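Local coordinates for hypothetical protein PAE2307 (Pyrobaculum aerophilum, PDB 1WVQ) that probably acts as an adenosine-specific kinase and carries a stably phosphorylated histidine, at residues G24-F28 and I29-E33; E68-R71 and N72-I75; I97-L100 and N101-N105. All blocks are in the same frame, centred on the assembly; numbering follows the deposited sequence.

Contact 1. Residues G24-F28 and I29-E33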
loop_
_atom_site.group_PDB
_atom_site.type_symbol
_atom_site.label_atom_id
_atom_site.label_comp_id
_atom_site.label_asym_id
_atom_site.label_seq_id
_atom_site.Cartn_x
_atom_site.Cartn_y
_atom_site.Cartn_z
ATOM N N GLY A 24 19.057 2.602 3.870
ATOM C CA GLY A 24 18.468 1.694 2.902
ATOM C C GLY A 24 19.150 1.691 1.551
ATOM O O GLY A 24 20.255 2.209 1.389
ATOM N N GLN A 25 18.480 1.094 0.574
ATOM C CA GLN A 25 19.013 1.019 -0.779
ATOM C C GLN A 25 17.903 1.375 -1.749
ATOM O O GLN A 25 16.755 0.978 -1.562
ATOM C CB GLN A 25 19.522 -0.396 -1.064
ATOM C CG GLN A 25 20.331 -0.543 -2.346
ATOM C CD GLN A 25 20.759 -1.981 -2.565
ATOM O OE1 GLN A 25 21.461 -2.564 -1.733
ATOM N NE2 GLN A 25 20.328 -2.566 -3.674
ATOM N N ALA A 26 18.254 2.130 -2.783
ATOM C CA ALA A 26 17.289 2.546 -3.791
ATOM C C ALA A 26 17.958 2.464 -5.152
ATOM O O ALA A 26 18.744 1.550 -5.408
ATOM C CB ALA A 26 16.831 3.971 -3.508
ATOM N N HIS A 27 17.627 3.409 -6.024
ATOM C CA HIS A 27 18.215 3.478 -7.356
ATOM C C HIS A 27 17.648 4.716 -8.038
ATOM O O HIS A 27 16.573 5.178 -7.681
ATOM C CB HIS A 27 17.888 2.222 -8.179
ATOM C CG HIS A 27 16.507 2.213 -8.755
ATOM N ND1 HIS A 27 15.383 1.998 -7.987
ATOM C CD2 HIS A 27 16.071 2.363 -10.028
ATOM C CE1 HIS A 27 14.315 2.015 -8.763
ATOM N NE2 HIS A 27 14.705 2.231 -10.006
ATOM N N PHE A 28 18.396 5.258 -8.995
ATOM C CA PHE A 28 17.983 6.439 -9.749
ATOM C C PHE A 28 18.095 7.731 -8.941
ATOM O O PHE A 28 17.706 7.800 -7.778
ATOM C CB PHE A 28 16.557 6.251 -10.277
ATOM C CG PHE A 28 16.120 7.311 -11.249
ATOM C CD1 PHE A 28 16.980 7.765 -12.246
ATOM C CD2 PHE A 28 14.827 7.823 -11.193
ATOM C CE1 PHE A 28 16.551 8.717 -13.176
ATOM C CE2 PHE A 28 14.392 8.775 -12.120
ATOM C CZ PHE A 28 15.253 9.219 -13.108
ATOM N N ILE A 29 18.635 8.754 -9.591
ATOM C CA ILE A 29 18.863 10.053 -8.979
ATOM C C ILE A 29 17.627 10.699 -8.351
ATOM O O ILE A 29 17.744 11.448 -7.383
ATOM C CB ILE A 29 19.509 11.010 -10.020
ATOM C CG1 ILE A 29 20.291 12.111 -9.309
ATOM C CG2 ILE A 29 18.449 11.592 -10.930
ATOM C CD1 ILE A 29 21.176 12.923 -10.248
ATOM N N LYS A 30 16.445 10.402 -8.882
ATOM C CA LYS A 30 15.222 10.988 -8.339
ATOM C C LYS A 30 14.988 10.571 -6.882
ATOM O O LYS A 30 14.196 11.187 -6.178
ATOM C CB LYS A 30 14.021 10.603 -9.208
ATOM C CG LYS A 30 12.759 11.425 -8.925
ATOM C CD LYS A 30 11.749 11.340 -10.074
ATOM C CE LYS A 30 11.068 9.978 -10.180
ATOM N NZ LYS A 30 10.022 9.802 -9.128
ATOM N N THR A 31 15.685 9.534 -6.432
ATOM C CA THR A 31 15.552 9.062 -5.057
ATOM C C THR A 31 15.693 10.185 -4.026
ATOM O O THR A 31 14.905 10.275 -3.078
ATOM C CB THR A 31 16.621 7.982 -4.736
ATOM O OG1 THR A 31 16.341 6.793 -5.481
ATOM C CG2 THR A 31 16.625 7.645 -3.246
ATOM N N VAL A 32 16.690 11.043 -4.209
ATOM C CA VAL A 32 16.916 12.113 -3.248
ATOM C C VAL A 32 15.720 13.051 -3.105
ATOM O O VAL A 32 15.370 13.435 -1.990
ATOM C CB VAL A 32 18.198 12.920 -3.590
ATOM C CG1 VAL A 32 17.981 13.770 -4.816
ATOM C CG2 VAL A 32 18.605 13.780 -2.403
ATOM N N GLU A 33 15.080 13.410 -4.212
ATOM C CA GLU A 33 13.923 14.296 -4.138
ATOM C C GLU A 33 12.698 13.576 -3.586
ATOM O O GLU A 33 11.947 14.141 -2.786
ATOM C CB GLU A 33 13.613 14.891 -5.514
ATOM C CG GLU A 33 14.723 15.813 -6.014
ATOM C CD GLU A 33 14.260 16.814 -7.062
ATOM O OE1 GLU A 33 13.045 17.092 -7.147
ATOM O OE2 GLU A 33 15.130 17.341 -7.781
#
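Phe28 and Thr31 form the ends of a type I beta turn, a local contact in the connection that leads from strand 20-25 of the five-stranded sheet into helix 31-40. The turn is drawn shut by Thr31 N, which donates to Phe28 O at 3.0 Å with a fairly straight bond (162°), the donor lying above the carbonyl plane. The hydroxyl of Thr31 reaches the same corner. Its OG1 lies 2.7 Å from His27 O and 2.9 Å from Phe28 O, so a single proton has two carbonyls to choose between. With OG1 set beside its own backbone N (chi1 -68°), the methyl CG2 is turned onto Ala26, 3.7 Å from its CB.

The Phe28 ring lies against the two residues that follow it, Ile29 and Lys30. Lys30 N lies 3.8 Å over one face, offset toward the rim, and Ile29 CG2 approaches from that same face, while Lys30 CB touches the ring at CE2 (3.5 Å). Two bends in the Lys30 chain then bring its NZ to salt bridges with Asp34 and Glu108. Phe28 N itself hydrogen-bonds a phosphoryl oxygen of the phosphohistidine at position 85. The case illustrates how a strand-turn-helix junction, here a type I turn entering a helix, can place a backbone N-H at a phosphate, in this instance at the phosphohistidine site of a probable adenosine-specific kinase.

Contact 2. Residues E68-R71 and N72-I75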
loop_
_atom_site.group_PDB
_atom_site.type_symbol
_atom_site.label_atom_id
_atom_site.label_comp_id
_atom_site.label_asym_id
_atom_site.label_seq_id
_atom_site.Cartn_x
_atom_site.Cartn_y
_atom_site.Cartn_z
ATOM N N GLU A 68 21.261 21.567 8.980
ATOM C CA GLU A 68 22.633 21.322 8.557
ATOM C C GLU A 68 23.379 20.243 9.327
ATOM O O GLU A 68 24.230 19.550 8.765
ATOM C CB GLU A 68 23.430 22.623 8.583
ATOM C CG GLU A 68 22.919 23.648 7.587
ATOM C CD GLU A 68 22.790 23.086 6.172
ATOM O OE1 GLU A 68 23.777 22.520 5.654
ATOM O OE2 GLU A 68 21.698 23.212 5.577
ATOM N N GLU A 69 23.077 20.101 10.611
ATOM C CA GLU A 69 23.736 19.081 11.414
ATOM C C GLU A 69 23.360 17.711 10.848
ATOM O O GLU A 69 24.219 16.861 10.614
ATOM C CB GLU A 69 23.279 19.181 12.872
ATOM C CG GLU A 69 23.777 18.054 13.768
ATOM C CD GLU A 69 23.004 17.984 15.073
ATOM O OE1 GLU A 69 21.788 17.676 15.026
ATOM O OE2 GLU A 69 23.607 18.238 16.139
ATOM N N LEU A 70 22.067 17.513 10.625
ATOM C CA LEU A 70 21.582 16.246 10.100
ATOM C C LEU A 70 22.035 16.001 8.661
ATOM O O LEU A 70 22.276 14.856 8.266
ATOM C CB LEU A 70 20.060 16.197 10.216
ATOM C CG LEU A 70 19.561 16.409 11.655
ATOM C CD1 LEU A 70 18.039 16.317 11.689
ATOM C CD2 LEU A 70 20.184 15.375 12.586
ATOM N N ARG A 71 22.157 17.069 7.879
ATOM C CA ARG A 71 22.605 16.933 6.497
ATOM C C ARG A 71 24.013 16.348 6.500
ATOM O O ARG A 71 24.297 15.389 5.783
ATOM C CB ARG A 71 22.629 18.295 5.784
ATOM C CG ARG A 71 23.119 18.234 4.330
ATOM C CD ARG A 71 23.648 19.582 3.831
ATOM N NE ARG A 71 22.621 20.615 3.779
ATOM C CZ ARG A 71 21.673 20.699 2.849
ATOM N NH1 ARG A 71 21.607 19.809 1.867
ATOM N NH2 ARG A 71 20.778 21.677 2.907
ATOM N N ASN A 72 24.891 16.916 7.319
ATOM C CA ASN A 72 26.271 16.450 7.374
ATOM C C ASN A 72 26.433 15.046 7.936
ATOM O O ASN A 72 27.329 14.312 7.523
ATOM C CB ASN A 72 27.133 17.447 8.144
ATOM C CG ASN A 72 27.267 18.762 7.409
ATOM O OD1 ASN A 72 27.446 18.779 6.190
ATOM N ND2 ASN A 72 27.185 19.870 8.140
ATOM N N LEU A 73 25.564 14.669 8.866
ATOM C CA LEU A 73 25.616 13.331 9.435
ATOM C C LEU A 73 25.264 12.339 8.330
ATOM O O LEU A 73 25.908 11.305 8.183
ATOM C CB LEU A 73 24.627 13.207 10.599
ATOM C CG LEU A 73 25.163 13.689 11.953
ATOM C CD1 LEU A 73 24.025 13.844 12.934
ATOM C CD2 LEU A 73 26.194 12.694 12.471
ATOM N N ALA A 74 24.247 12.669 7.539
ATOM C CA ALA A 74 23.827 11.792 6.448
ATOM C C ALA A 74 24.904 11.680 5.367
ATOM O O ALA A 74 25.213 10.584 4.900
ATOM C CB ALA A 74 22.522 12.303 5.839
ATOM N N ILE A 75 25.468 12.817 4.968
ATOM C CA ILE A 75 26.513 12.830 3.955
ATOM C C ILE A 75 27.733 12.043 4.425
ATOM O O ILE A 75 28.277 11.217 3.684
ATOM C CB ILE A 75 26.966 14.266 3.635
ATOM C CG1 ILE A 75 25.829 15.035 2.958
ATOM C CG2 ILE A 75 28.196 14.228 2.729
ATOM C CD1 ILE A 75 26.138 16.511 2.724
#
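Arg71 and Ile75, one helical turn apart, lie side by side and point the same way, Arg71 CG resting 3.8 Å from Ile75 CD1. CG of Arg71 is anti to the backbone N (chi1 179°), and a later bend at chi3 swings the guanidinium back toward Glu68, whose carboxylate meets its edge in plane. The grip is side-on: NE meets OE1 of Glu68 at 2.9 Å and NH2 meets OE2 at 3.2 Å, the latter on its syn lone pair. NH1 is taken by His63 ND1, which helps fix the rotation of the group. An alanine in place of Arg71 is likely to leave the Glu68 carboxylate and His63 without their partner and to open a gap beside Ile75. Asn72 folds back alongside the helix, its ND2 3.0 Å from Glu68 O but at too poor an angle for a hydrogen bond. Regular helical bonds run beneath, among them Ile75 N to Arg71 O (2.9 Å). Helix 68-81 packs on the sheet through Leu70, Leu73 and Ala74, which rest on Tyr90 of strand 87-92; Ala74 also meets Ala51 of strand 47-53, and Ile75 reaches His63 of strand 60-65 and Val146 of a second subunit.

Contact 3. Residues I97-L100 and N101-N105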
loop_
_atom_site.group_PDB
_atom_site.type_symbol
_atom_site.label_atom_id
_atom_site.label_comp_id
_atom_site.label_asym_id
_atom_site.label_seq_id
_atom_site.Cartn_x
_atom_site.Cartn_y
_atom_site.Cartn_z
ATOM N N ILE A 97 8.589 5.422 12.802
ATOM C CA ILE A 97 7.239 4.949 12.505
ATOM C C ILE A 97 6.359 6.032 11.880
ATOM O O ILE A 97 5.358 5.721 11.239
ATOM C CB ILE A 97 6.502 4.356 13.752
ATOM C CG1 ILE A 97 6.423 5.381 14.887
ATOM C CG2 ILE A 97 7.184 3.063 14.184
ATOM C CD1 ILE A 97 5.528 4.933 16.052
ATOM N N ASN A 98 6.737 7.298 12.049
ATOM C CA ASN A 98 5.954 8.385 11.469
ATOM C C ASN A 98 6.209 8.541 9.970
ATOM O O ASN A 98 5.402 9.149 9.271
ATOM C CB ASN A 98 6.291 9.740 12.117
ATOM C CG ASN A 98 6.032 9.778 13.610
ATOM O OD1 ASN A 98 6.788 10.374 14.379
ATOM N ND2 ASN A 98 4.965 9.110 14.031
ATOM N N VAL A 99 7.321 8.000 9.476
ATOM C CA VAL A 99 7.675 8.163 8.063
ATOM C C VAL A 99 8.034 6.903 7.278
ATOM O O VAL A 99 8.137 6.952 6.052
ATOM C CB VAL A 99 8.884 9.133 7.921
ATOM C CG1 VAL A 99 8.569 10.474 8.567
ATOM C CG2 VAL A 99 10.126 8.517 8.579
ATOM N N LEU A 100 8.203 5.774 7.954
ATOM C CA LEU A 100 8.621 4.564 7.255
ATOM C C LEU A 100 7.736 4.026 6.136
ATOM O O LEU A 100 8.251 3.620 5.100
ATOM C CB LEU A 100 8.924 3.445 8.262
ATOM C CG LEU A 100 10.303 3.542 8.932
ATOM C CD1 LEU A 100 10.385 2.582 10.106
ATOM C CD2 LEU A 100 11.390 3.241 7.907
ATOM N N ASN A 101 6.420 4.016 6.302
ATOM C CA ASN A 101 5.605 3.477 5.216
ATOM C C ASN A 101 5.677 4.344 3.958
ATOM O O ASN A 101 5.630 3.829 2.836
ATOM C CB ASN A 101 4.162 3.262 5.681
ATOM C CG ASN A 101 4.018 2.021 6.549
ATOM O OD1 ASN A 101 4.989 1.300 6.798
ATOM N ND2 ASN A 101 2.802 1.765 7.013
ATOM N N ALA A 102 5.822 5.652 4.135
ATOM C CA ALA A 102 5.943 6.537 2.984
ATOM C C ALA A 102 7.258 6.189 2.282
ATOM O O ALA A 102 7.326 6.117 1.056
ATOM C CB ALA A 102 5.943 7.991 3.434
ATOM N N ILE A 103 8.302 5.947 3.061
ATOM C CA ILE A 103 9.587 5.598 2.476
ATOM C C ILE A 103 9.520 4.270 1.721
ATOM O O ILE A 103 10.051 4.155 0.619
ATOM C CB ILE A 103 10.672 5.534 3.562
ATOM C CG1 ILE A 103 10.906 6.941 4.115
ATOM C CG2 ILE A 103 11.964 4.957 2.991
ATOM C CD1 ILE A 103 11.789 6.974 5.345
ATOM N N LYS A 104 8.857 3.276 2.305
ATOM C CA LYS A 104 8.726 1.966 1.668
ATOM C C LYS A 104 8.043 2.058 0.307
ATOM O O LYS A 104 8.367 1.303 -0.612
ATOM C CB LYS A 104 7.899 1.014 2.542
ATOM C CG LYS A 104 8.482 0.680 3.903
ATOM C CD LYS A 104 7.460 -0.122 4.698
ATOM C CE LYS A 104 7.893 -0.309 6.143
ATOM N NZ LYS A 104 6.807 -0.938 6.970
ATOM N N ASN A 105 7.101 2.990 0.196
ATOM C CA ASN A 105 6.310 3.189 -1.012
ATOM C C ASN A 105 6.918 4.082 -2.079
ATOM O O ASN A 105 6.299 4.300 -3.118
ATOM C CB ASN A 105 4.931 3.724 -0.632
ATOM C CG ASN A 105 4.144 2.750 0.227
ATOM O OD1 ASN A 105 3.177 3.130 0.889
ATOM N ND2 ASN A 105 4.549 1.487 0.213
HETATM O O HOH W 1 4.690 4.987 8.722
#
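The Asn101 carboxamide, whose OD1 comes within 3.9 Å of Leu100 C, is engaged at its polar ends. OD1 receives Lys104 NZ at 2.9 Å, the donor standing nearly in line with the C=O (164°), while ND2 has its partner in another subunit. A chi2 of -1° turns OD1 back to the CA side, where the extended chain of Lys104 can reach it.

Lys104 runs its aliphatic part past the backbone of the preceding turn, its CG 3.2 Å from Leu100 O, the same oxygen that accepts the Lys104 N-H at 2.9 Å. On the inner side, the side chains of Ile103 and Val99 cross at a slant, CD1 of the first 4.0 Å from CG2 of the second, and Ile103 N bonds to Val99 O in the carbonyl plane. These residues, with Leu100, rest on Ile22 of strand 20-25.

Between the two turns the helix is kinked, and a water bridges part of the break: it donates to Ile97 O at 2.7 Å and accepts from Asn101 N at 3.1 Å. Asn101 ND2 bonds Asn105 O of a fifth subunit and Lys104 NZ bonds Lys104 O and Val109 O there, while Lys104 O and Asn105 O accept from Lys104 and Asn101 of a second subunit, a head-to-tail pattern consistent with cyclic association of subunits. The whole is a water-bridged helix kink on an amphipathic helix, with one side on the sheet and its Asn-Lys pair at a subunit interface.

From the N terminus the three contacts follow in series; each is local, its two segments contiguous, so none closes a long loop, nests or crosses. Contact 1 turns the chain out of strand 20-25 into helix 31-40. Contact 2 opens helix 68-81, which lies on the opposite face of the five-stranded sheet, the centres of contacts 1 and 2 being about 17 Å apart. The phosphohistidine at position 85 follows that helix, before strand 87-92 pairs with strand 20-25. Contact 3, in helix 96-104, returns to the face of helix 31-40 and packs against it, its centre about 15 Å from that of contact 1. Contacts 1 and 3 both also reach the second subunit.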